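PDB 2OZ8: Mll7089 protein from Mesorhizobium loti, which is of unknown function but probably binds magnesium and may act as a hydro-lyase, like relatives of mandelate racemase. Local coordinates for residues Ser65-His69 and Glu70-Ser74; His273-Val276 and Thr277-Arg281; Glu332-Gly336 and Tyr337-Pro341; Arg362-Ala365 and Arg366-Gly370. All blocks are in the same frame, centred on the assembly; numbering follows the deposited sequence.

Contact 1: Ser65-His69 and Glu70-Ser74; sequences SVFEH and EVWPS
V71 and W72 both touch the F67 ring where helix 60-70 ends, in the N-terminal capping domain expected of this enolase-type fold.

Backbone bonds close the helix. E70 N bonds to V66 O (2.8 Å). F67 O takes two N-H groups, V71 N (3.0 Å) and W72 N (2.9 Å), which approach from opposite faces of its carbonyl plane. The W72 bond is one residue wider than the regular helical spacing, so the last turn opens before the short helix 72-75.

Apolar contacts lie on the buried side. The F67 ring swings toward V71 because its CG is anti to the backbone N (chi1 -167°). V71 CB then stands over one ring face, offset toward the rim, and CG1 comes 3.4 Å from F67 CD1. W72 CE3 meets F67 CE2 obliquely at 4.0 Å. F8 and F102 also meet the F67 ring. With an alanine in its place, V71 would probably lose the ring it packs on, and the W72 indole its CE2 neighbour.

Two polar ends have partners outside the turn. E70 OE1 bonds to S99 N. H69 ND1 makes a weak bond to N55 of the second subunit. E70 runs beside V66, and its OE2 rests 3.3 Å from V66 CG1.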
loop_
_atom_site.group_PDB
_atom_site.type_symbol
_atom_site.label_atom_id
_atom_site.label_comp_id
_atom_site.label_asym_id
_atom_site.label_seq_id
_atom_site.Cartn_x
_atom_site.Cartn_y
_atom_site.Cartn_z
ATOM N N SER A 65 42.760 -24.947 -9.251
ATOM C CA SER A 65 41.907 -25.927 -9.897
ATOM C C SER A 65 40.446 -25.496 -9.942
ATOM O O SER A 65 39.755 -25.742 -10.911
ATOM C CB SER A 65 42.061 -27.277 -9.218
ATOM O OG SER A 65 43.405 -27.742 -9.442
ATOM N N VAL A 66 39.983 -24.835 -8.900
ATOM C CA VAL A 66 38.617 -24.359 -8.848
ATOM C C VAL A 66 38.462 -23.182 -9.818
ATOM O O VAL A 66 37.558 -23.166 -10.641
ATOM C CB VAL A 66 38.238 -24.006 -7.405
ATOM C CG1 VAL A 66 36.881 -23.368 -7.334
ATOM C CG2 VAL A 66 38.284 -25.284 -6.540
ATOM N N PHE A 67 39.365 -22.213 -9.756
ATOM C CA PHE A 67 39.314 -21.110 -10.725
ATOM C C PHE A 67 39.319 -21.595 -12.178
ATOM O O PHE A 67 38.467 -21.153 -12.950
ATOM C CB PHE A 67 40.436 -20.101 -10.484
ATOM C CG PHE A 67 40.271 -18.814 -11.237
ATOM C CD1 PHE A 67 39.504 -17.770 -10.711
ATOM C CD2 PHE A 67 40.910 -18.611 -12.463
ATOM C CE1 PHE A 67 39.387 -16.514 -11.403
ATOM C CE2 PHE A 67 40.756 -17.355 -13.167
ATOM C CZ PHE A 67 40.005 -16.323 -12.618
ATOM N N GLU A 68 40.250 -22.499 -12.531
ATOM C CA GLU A 68 40.315 -23.099 -13.880
ATOM C C GLU A 68 38.987 -23.738 -14.306
ATOM O O GLU A 68 38.539 -23.553 -15.417
ATOM C CB GLU A 68 41.476 -24.109 -14.028
ATOM C CG GLU A 68 41.926 -24.323 -15.499
ATOM C CD GLU A 68 43.380 -24.855 -15.672
ATOM O OE1 GLU A 68 43.555 -25.835 -16.466
ATOM O OE2 GLU A 68 44.351 -24.298 -15.044
ATOM N N HIS A 69 38.353 -24.466 -13.394
ATOM C CA HIS A 69 37.117 -25.153 -13.699
ATOM C C HIS A 69 35.906 -24.231 -13.714
ATOM O O HIS A 69 35.010 -24.399 -14.539
ATOM C CB HIS A 69 36.879 -26.315 -12.718
ATOM C CG HIS A 69 35.754 -27.231 -13.133
ATOM N ND1 HIS A 69 34.477 -27.133 -12.610
ATOM C CD2 HIS A 69 35.711 -28.235 -14.047
ATOM C CE1 HIS A 69 33.705 -28.054 -13.165
ATOM N NE2 HIS A 69 34.430 -28.736 -14.037
ATOM N N GLU A 70 35.861 -23.258 -12.818
ATOM C CA GLU A 70 34.618 -22.516 -12.612
ATOM C C GLU A 70 34.524 -21.186 -13.331
ATOM O O GLU A 70 33.467 -20.856 -13.893
ATOM C CB GLU A 70 34.363 -22.353 -11.123
ATOM C CG GLU A 70 34.199 -23.719 -10.474
ATOM C CD GLU A 70 33.987 -23.698 -8.996
ATOM O OE1 GLU A 70 33.750 -22.600 -8.413
ATOM O OE2 GLU A 70 34.071 -24.807 -8.413
ATOM N N VAL A 71 35.626 -20.429 -13.328
ATOM C CA VAL A 71 35.625 -19.121 -13.929
ATOM C C VAL A 71 36.437 -18.988 -15.200
ATOM O O VAL A 71 36.010 -18.313 -16.134
ATOM C CB VAL A 71 35.802 -17.934 -12.869
ATOM C CG1 VAL A 71 36.316 -18.406 -11.529
ATOM C CG2 VAL A 71 36.533 -16.757 -13.403
ATOM N N TRP A 72 37.564 -19.679 -15.277
ATOM C CA TRP A 72 38.464 -19.522 -16.435
ATOM C C TRP A 72 37.843 -19.694 -17.846
ATOM O O TRP A 72 38.173 -18.922 -18.739
ATOM C CB TRP A 72 39.739 -20.350 -16.261
ATOM C CG TRP A 72 40.776 -20.050 -17.294
ATOM C CD1 TRP A 72 41.383 -20.950 -18.104
ATOM C CD2 TRP A 72 41.335 -18.766 -17.631
ATOM N NE1 TRP A 72 42.270 -20.325 -18.930
ATOM C CE2 TRP A 72 42.262 -18.980 -18.667
ATOM C CE3 TRP A 72 41.158 -17.469 -17.148
ATOM C CZ2 TRP A 72 42.997 -17.949 -19.242
ATOM C CZ3 TRP A 72 41.914 -16.425 -17.736
ATOM C CH2 TRP A 72 42.814 -16.683 -18.759
ATOM N N PRO A 73 36.928 -20.685 -18.054
ATOM C CA PRO A 73 36.278 -20.790 -19.385
ATOM C C PRO A 73 35.543 -19.528 -19.844
ATOM O O PRO A 73 35.425 -19.266 -21.032
ATOM C CB PRO A 73 35.259 -21.915 -19.173
ATOM C CG PRO A 73 35.859 -22.750 -18.095
ATOM C CD PRO A 73 36.455 -21.755 -17.146
ATOM N N SER A 74 35.024 -18.739 -18.922
ATOM C CA SER A 74 34.303 -17.562 -19.350
ATOM C C SER A 74 35.256 -16.391 -19.613
ATOM O O SER A 74 34.847 -15.383 -20.182
ATOM C CB SER A 74 33.229 -17.181 -18.324
ATOM O OG SER A 74 33.838 -16.716 -17.130
#

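Contact 2: His273-Val276 and Thr277-Arg281; sequences HGQV and TDVMR
Q275 crosses the D278 carboxylate with its CB and CG, and CB lies 3.5 Å from D278 OD2. The Q275 chain bends at chi2 (81°). Its amide plane is nearly parallel to the carboxylate plane, 4° apart. The two groups are not bonded to each other. D278 OD2 is hydrogen-bonded to H103 NE2 and OD1 to Q107 NE2, and both carboxylate oxygens are therefore held from helix 103-118.

Q275 is the N-cap of helix 276-289 and the centre of an inverse gamma turn. Its carbonyl begins the helical ladder. V279 N bonds to Q275 O at 2.8 Å, nearly straight. M280 N follows to V276 O at 3.1 Å. V279 CG2 tucks against two carbonyls, 3.3 Å from Q275 O and 3.3 Å from H273 O. M280 CG passes 3.5 Å from V276 O.

One turn along the helix, T277 CG2 lies over the centre of one face of the R281 guanidinium, while T277 OG1 bonds to W111. The imidazole of H273 is held by N297 O and E251 OE1.

The segment carries the chain from barrel strand 269-272 into helix 276-289. H273 follows the strand on the C-terminal rim of the barrel, where enzymes of this fold have their active site. Helix 103-118 meets Q275, V276 and T277. Helix 304-309 lies against V276, V279 and M280.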
loop_
_atom_site.group_PDB
_atom_site.type_symbol
_atom_site.label_atom_id
_atom_site.label_comp_id
_atom_site.label_asym_id
_atom_site.label_seq_id
_atom_site.Cartn_x
_atom_site.Cartn_y
_atom_site.Cartn_z
ATOM N N HIS A 273 31.505 -2.148 -1.321
ATOM C CA HIS A 273 32.924 -2.522 -1.318
ATOM C C HIS A 273 33.531 -2.408 -2.697
ATOM O O HIS A 273 33.282 -1.440 -3.359
ATOM C CB HIS A 273 33.127 -3.893 -0.647
ATOM C CG HIS A 273 32.976 -3.816 0.839
ATOM N ND1 HIS A 273 34.020 -3.480 1.677
ATOM C CD2 HIS A 273 31.883 -3.942 1.634
ATOM C CE1 HIS A 273 33.586 -3.436 2.922
ATOM N NE2 HIS A 273 32.298 -3.724 2.928
ATOM N N GLY A 274 34.324 -3.382 -3.133
ATOM C CA GLY A 274 35.155 -3.247 -4.326
ATOM C C GLY A 274 34.769 -4.056 -5.549
ATOM O O GLY A 274 35.595 -4.216 -6.433
ATOM N N GLN A 275 33.516 -4.546 -5.632
ATOM C CA GLN A 275 33.089 -5.222 -6.825
ATOM C C GLN A 275 32.923 -4.186 -7.905
ATOM O O GLN A 275 31.829 -3.669 -8.119
ATOM C CB GLN A 275 31.785 -5.978 -6.607
ATOM C CG GLN A 275 31.871 -7.054 -5.557
ATOM C CD GLN A 275 31.752 -6.496 -4.144
ATOM O OE1 GLN A 275 31.646 -5.260 -3.934
ATOM N NE2 GLN A 275 31.798 -7.395 -3.163
ATOM N N VAL A 276 33.994 -3.892 -8.614
ATOM C CA VAL A 276 33.997 -2.720 -9.499
ATOM C C VAL A 276 32.774 -2.583 -10.363
ATOM O O VAL A 276 32.168 -1.533 -10.347
ATOM C CB VAL A 276 35.235 -2.601 -10.413
ATOM C CG1 VAL A 276 35.163 -1.270 -11.216
ATOM C CG2 VAL A 276 36.488 -2.734 -9.629
ATOM N N THR A 277 32.430 -3.608 -11.128
ATOM C CA THR A 277 31.292 -3.528 -12.022
ATOM C C THR A 277 29.956 -3.394 -11.281
ATOM O O THR A 277 29.113 -2.588 -11.683
ATOM C CB THR A 277 31.194 -4.778 -12.963
ATOM O OG1 THR A 277 32.465 -5.029 -13.597
ATOM C CG2 THR A 277 30.080 -4.573 -14.038
ATOM N N ASP A 278 29.748 -4.163 -10.216
ATOM C CA ASP A 278 28.510 -4.018 -9.420
ATOM C C ASP A 278 28.377 -2.606 -8.839
ATOM O O ASP A 278 27.273 -2.057 -8.824
ATOM C CB ASP A 278 28.414 -5.007 -8.263
ATOM C CG ASP A 278 28.604 -6.448 -8.675
ATOM O OD1 ASP A 278 28.635 -6.743 -9.888
ATOM O OD2 ASP A 278 28.727 -7.308 -7.756
ATOM N N VAL A 279 29.507 -2.046 -8.355
ATOM C CA VAL A 279 29.556 -0.712 -7.729
ATOM C C VAL A 279 29.228 0.406 -8.676
ATOM O O VAL A 279 28.480 1.335 -8.310
ATOM C CB VAL A 279 30.913 -0.443 -7.047
ATOM C CG1 VAL A 279 31.034 0.995 -6.598
ATOM C CG2 VAL A 279 31.075 -1.375 -5.843
ATOM N N MET A 280 29.760 0.351 -9.892
ATOM C CA MET A 280 29.375 1.365 -10.883
ATOM C C MET A 280 27.915 1.230 -11.335
ATOM O O MET A 280 27.244 2.220 -11.643
ATOM C CB MET A 280 30.337 1.410 -12.062
ATOM C CG MET A 280 31.795 1.727 -11.647
ATOM S SD MET A 280 32.134 3.326 -10.836
ATOM C CE MET A 280 31.591 4.384 -12.183
ATOM N N ARG A 281 27.389 0.021 -11.331
ATOM C CA ARG A 281 25.988 -0.141 -11.669
ATOM C C ARG A 281 25.080 0.367 -10.516
ATOM O O ARG A 281 24.107 1.109 -10.771
ATOM C CB ARG A 281 25.681 -1.607 -12.013
ATOM C CG ARG A 281 26.158 -1.968 -13.363
ATOM C CD ARG A 281 26.091 -3.455 -13.664
ATOM N NE ARG A 281 26.581 -3.651 -15.023
ATOM C CZ ARG A 281 26.793 -4.822 -15.621
ATOM N NH1 ARG A 281 26.554 -5.978 -14.990
ATOM N NH2 ARG A 281 27.256 -4.821 -16.880
#

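Contact 3: Glu332-Gly336 and Tyr337-Pro341; sequences EIRDG and YAYAP
R334 sends CG anti to its own backbone nitrogen (chi1 170°) and then bends at chi3 (43°), which brings the guanidinium over the ring face of Y339. The two planes are 12° apart. NH2 is the nearest atom, 3.8 Å from Y339 CZ, so the group lies toward the phenol end of the ring.

E332 fixes the guanidinium. R334 NE forms a salt bridge with E332 OE2 at 3.0 Å. The bond is nearly straight and lies in the guanidinium plane, but it meets OE2 from above the carboxylate plane. The Y339 hydroxyl has its own partner, R132 NH1. Y337 points to the same side of the sheet as R334, and R132 makes a cation-pi contact with its ring. A leucine in place of Y339 would probably leave R132 NH1 without its hydroxyl partner and R334 without the flat surface beneath it.

The backbone sets the pairing. R334 N bonds to Y337 O at 2.8 Å, and Y337 N returns to R334 O at 3.1 Å. Further out, Y339 N bonds to E332 O at 2.9 Å. A water then bridges E332 N and Y339 O. On the other face, I333 CG1 packs on A338 CB at 3.9 Å, and V304 and V133 also touch A338.

D335 and G336 form the corners of a type I' turn, both with positive phi. This is a beta hairpin with a two-residue loop. Its strand 337-339 runs antiparallel to barrel strand 132-138.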
loop_
_atom_site.group_PDB
_atom_site.type_symbol
_atom_site.label_atom_id
_atom_site.label_comp_id
_atom_site.label_asym_id
_atom_site.label_seq_id
_atom_site.Cartn_x
_atom_site.Cartn_y
_atom_site.Cartn_z
ATOM N N GLU A 332 48.206 6.292 -2.093
ATOM C CA GLU A 332 48.466 7.447 -1.254
ATOM C C GLU A 332 47.232 7.930 -0.431
ATOM O O GLU A 332 46.163 8.190 -0.981
ATOM C CB GLU A 332 48.985 8.619 -2.106
ATOM C CG GLU A 332 49.567 9.763 -1.261
ATOM C CD GLU A 332 50.042 10.954 -2.076
ATOM O OE1 GLU A 332 49.884 10.953 -3.324
ATOM O OE2 GLU A 332 50.563 11.935 -1.453
ATOM N N ILE A 333 47.412 8.060 0.878
ATOM C CA ILE A 333 46.469 8.790 1.692
ATOM C C ILE A 333 47.241 9.865 2.451
ATOM O O ILE A 333 48.107 9.552 3.271
ATOM C CB ILE A 333 45.718 7.882 2.688
ATOM C CG1 ILE A 333 44.871 6.835 1.943
ATOM C CG2 ILE A 333 44.896 8.760 3.619
ATOM C CD1 ILE A 333 44.077 5.831 2.856
ATOM N N ARG A 334 46.919 11.123 2.175
ATOM C CA ARG A 334 47.651 12.268 2.743
ATOM C C ARG A 334 46.702 13.282 3.317
ATOM O O ARG A 334 45.822 13.772 2.604
ATOM C CB ARG A 334 48.510 12.950 1.670
ATOM C CG ARG A 334 49.112 14.294 2.130
ATOM C CD ARG A 334 50.309 14.762 1.237
ATOM N NE ARG A 334 50.011 14.562 -0.190
ATOM C CZ ARG A 334 49.472 15.494 -0.980
ATOM N NH1 ARG A 334 49.189 16.696 -0.486
ATOM N NH2 ARG A 334 49.216 15.220 -2.261
ATOM N N ASP A 335 46.883 13.610 4.595
ATOM C CA ASP A 335 46.002 14.541 5.314
ATOM C C ASP A 335 44.492 14.248 5.233
ATOM O O ASP A 335 43.686 15.148 4.997
ATOM C CB ASP A 335 46.314 15.999 4.928
ATOM C CG ASP A 335 47.703 16.428 5.395
ATOM O OD1 ASP A 335 48.197 15.851 6.425
ATOM O OD2 ASP A 335 48.314 17.297 4.709
ATOM N N GLY A 336 44.129 12.980 5.407
ATOM C CA GLY A 336 42.737 12.582 5.364
ATOM C C GLY A 336 42.108 12.551 3.987
ATOM O O GLY A 336 40.868 12.489 3.884
ATOM N N TYR A 337 42.931 12.600 2.929
ATOM C CA TYR A 337 42.427 12.372 1.574
ATOM C C TYR A 337 43.111 11.192 0.911
ATOM O O TYR A 337 44.341 11.056 0.988
ATOM C CB TYR A 337 42.627 13.583 0.693
ATOM C CG TYR A 337 41.655 14.713 0.918
ATOM C CD1 TYR A 337 40.422 14.718 0.283
ATOM C CD2 TYR A 337 42.002 15.818 1.713
ATOM C CE1 TYR A 337 39.539 15.746 0.457
ATOM C CE2 TYR A 337 41.121 16.866 1.897
ATOM C CZ TYR A 337 39.901 16.821 1.259
ATOM O OH TYR A 337 39.013 17.851 1.409
ATOM N N ALA A 338 42.318 10.346 0.256
ATOM C CA ALA A 338 42.849 9.246 -0.512
ATOM C C ALA A 338 42.946 9.708 -1.951
ATOM O O ALA A 338 42.043 10.398 -2.469
ATOM C CB ALA A 338 41.985 7.972 -0.379
ATOM N N TYR A 339 44.051 9.343 -2.587
ATOM C CA TYR A 339 44.324 9.795 -3.929
ATOM C C TYR A 339 44.363 8.655 -4.892
ATOM O O TYR A 339 45.131 7.696 -4.714
ATOM C CB TYR A 339 45.660 10.499 -3.953
ATOM C CG TYR A 339 45.622 11.861 -3.295
ATOM C CD1 TYR A 339 45.326 13.001 -4.043
ATOM C CD2 TYR A 339 45.858 12.007 -1.928
ATOM C CE1 TYR A 339 45.257 14.243 -3.454
ATOM C CE2 TYR A 339 45.812 13.244 -1.345
ATOM C CZ TYR A 339 45.543 14.360 -2.110
ATOM O OH TYR A 339 45.493 15.601 -1.530
ATOM N N ALA A 340 43.535 8.742 -5.918
ATOM C CA ALA A 340 43.613 7.786 -7.003
ATOM C C ALA A 340 44.796 8.190 -7.877
ATOM O O ALA A 340 44.811 9.307 -8.424
ATOM C CB ALA A 340 42.342 7.785 -7.799
ATOM N N PRO A 341 45.795 7.297 -8.011
ATOM C CA PRO A 341 47.063 7.589 -8.687
ATOM C C PRO A 341 46.947 7.750 -10.188
ATOM O O PRO A 341 45.980 7.269 -10.799
ATOM C CB PRO A 341 47.920 6.359 -8.389
ATOM C CG PRO A 341 46.983 5.295 -8.052
ATOM C CD PRO A 341 45.732 5.905 -7.523
HETATM O O HOH W 1 47.693 6.952 -4.690
#

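Contact 4: Arg362-Ala365 and Arg366-Gly370; sequences RRLA and RSELG
A365 is gripped at both ends of its backbone by E368. Its N-H reaches E368 OE1 at 3.1 Å, and its carbonyl oxygen receives E368 N at 3.2 Å. The side-chain bond meets OE1 from well above the carboxylate plane (65° out of it). In the backbone bond, E368 N stands above the carbonyl plane of A365. The two form a reciprocal pair of bonds at the start of the 3-10 segment 366-368. A365 CB completes the hold, 3.6 Å from E368 CD.

E368 folds back because CG stands anti to its carbonyl carbon, beside the backbone N (chi1 -58°). The chain beyond CG is extended and brings the carboxylate to A365 N and across L364.

L364 meets the same carboxylate with carbon. Its CD2 lies 3.6 Å from E368 OE1. The other neighbour is L369, whose CD1 comes 3.8 Å from L364 CB and 3.5 Å from A365 O. L369 also reaches Q14 and D30 on strands 5-17 and 27-40. L364 O bonds to Q14 NE2, and R366 NE forms a salt bridge with D29. These bonds pin the turn to the sheet of the N-terminal domain. L364 and E368 both touch a crystal neighbour.

The contact mixes two hydrogen bonds with carbon packing. One carboxylate oxygen holds a backbone N-H while resting against leucine carbons. Within the turn the carboxylate would probably be steadied by this neutral donor and not by an opposite charge.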
loop_
_atom_site.group_PDB
_atom_site.type_symbol
_atom_site.label_atom_id
_atom_site.label_comp_id
_atom_site.label_asym_id
_atom_site.label_seq_id
_atom_site.Cartn_x
_atom_site.Cartn_y
_atom_site.Cartn_z
ATOM N N ARG A 362 50.603 -23.703 0.873
ATOM C CA ARG A 362 50.054 -24.815 1.637
ATOM C C ARG A 362 49.413 -24.239 2.885
ATOM O O ARG A 362 50.024 -23.372 3.566
ATOM C CB ARG A 362 51.164 -25.826 1.952
ATOM C CG ARG A 362 50.854 -26.873 3.061
ATOM C CD ARG A 362 50.368 -28.199 2.491
ATOM N NE ARG A 362 49.696 -28.983 3.524
ATOM C CZ ARG A 362 48.511 -28.678 4.057
ATOM N NH1 ARG A 362 47.837 -27.609 3.643
ATOM N NH2 ARG A 362 47.981 -29.451 4.995
ATOM N N ARG A 363 48.159 -24.639 3.117
ATOM C CA ARG A 363 47.366 -24.143 4.238
ATOM C C ARG A 363 48.027 -24.507 5.578
ATOM O O ARG A 363 48.273 -25.695 5.850
ATOM C CB ARG A 363 45.898 -24.639 4.169
ATOM C CG ARG A 363 44.989 -24.197 5.413
ATOM C CD ARG A 363 43.506 -24.623 5.273
ATOM N NE ARG A 363 43.400 -26.037 4.954
ATOM C CZ ARG A 363 42.541 -26.598 4.093
ATOM N NH1 ARG A 363 41.612 -25.874 3.452
ATOM N NH2 ARG A 363 42.597 -27.919 3.898
ATOM N N LEU A 364 48.299 -23.489 6.406
ATOM C CA LEU A 364 48.937 -23.699 7.700
ATOM C C LEU A 364 47.987 -23.600 8.878
ATOM O O LEU A 364 46.960 -22.966 8.808
ATOM C CB LEU A 364 50.094 -22.711 7.885
ATOM C CG LEU A 364 51.263 -22.751 6.856
ATOM C CD1 LEU A 364 52.349 -21.634 7.025
ATOM C CD2 LEU A 364 51.923 -24.151 6.769
ATOM N N ALA A 365 48.354 -24.207 9.995
ATOM C CA ALA A 365 47.707 -23.936 11.244
ATOM C C ALA A 365 48.080 -22.507 11.631
ATOM O O ALA A 365 49.086 -21.981 11.178
ATOM C CB ALA A 365 48.172 -24.947 12.274
ATOM N N ARG A 366 47.250 -21.862 12.429
ATOM C CA ARG A 366 47.502 -20.492 12.905
ATOM C C ARG A 366 48.815 -20.288 13.689
ATOM O O ARG A 366 49.449 -19.237 13.541
ATOM C CB ARG A 366 46.317 -20.010 13.770
ATOM C CG ARG A 366 46.470 -18.598 14.321
ATOM C CD ARG A 366 46.622 -17.656 13.162
ATOM N NE ARG A 366 46.879 -16.323 13.655
ATOM C CZ ARG A 366 48.055 -15.866 14.081
ATOM N NH1 ARG A 366 49.138 -16.612 14.067
ATOM N NH2 ARG A 366 48.140 -14.615 14.504
ATOM N N SER A 367 49.187 -21.271 14.526
ATOM C CA SER A 367 50.450 -21.271 15.324
ATOM C C SER A 367 51.717 -21.331 14.469
ATOM O O SER A 367 52.830 -21.015 14.941
ATOM C CB SER A 367 50.483 -22.464 16.268
ATOM O OG SER A 367 50.282 -23.658 15.513
ATOM N N GLU A 368 51.529 -21.734 13.216
ATOM C CA GLU A 368 52.613 -21.855 12.238
ATOM C C GLU A 368 52.851 -20.586 11.409
ATOM O O GLU A 368 53.625 -20.589 10.452
ATOM C CB GLU A 368 52.335 -23.061 11.318
ATOM C CG GLU A 368 52.194 -24.354 12.103
ATOM C CD GLU A 368 51.641 -25.509 11.292
ATOM O OE1 GLU A 368 51.215 -25.313 10.120
ATOM O OE2 GLU A 368 51.602 -26.646 11.854
ATOM N N LEU A 369 52.210 -19.484 11.765
ATOM C CA LEU A 369 52.295 -18.325 10.864
ATOM C C LEU A 369 53.511 -17.416 11.018
ATOM O O LEU A 369 53.811 -16.605 10.134
ATOM C CB LEU A 369 51.006 -17.519 10.917
ATOM C CG LEU A 369 50.013 -17.695 9.750
ATOM C CD1 LEU A 369 49.876 -19.166 9.235
ATOM C CD2 LEU A 369 48.638 -17.009 10.037
ATOM N N GLY A 370 54.220 -17.526 12.128
ATOM C CA GLY A 370 55.341 -16.639 12.328
ATOM C C GLY A 370 54.964 -15.192 12.595
ATOM O O GLY A 370 53.787 -14.836 12.725
#

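The four contacts come in series along the chain, from helix 60-70 to the loop after helix 352-357. Contacts 2 and 3 belong to the barrel: strand 269-272, which leads into contact 2, and the hairpin of contact 3 share its sheet. Their centres are about 20 Å apart. Contacts 1 and 4 both lie against the antiparallel N-terminal sheet, with centres about 27 Å apart. The C-terminal segment thus returns to the N-terminal domain. Contacts 1 and 3 are the most distant pair, about 36 Å between centres. No two touch within one chain. However, S65, in the segment of contact 1, packs on R363, in that of contact 4, of the second subunit, so the two segments meet at that interface.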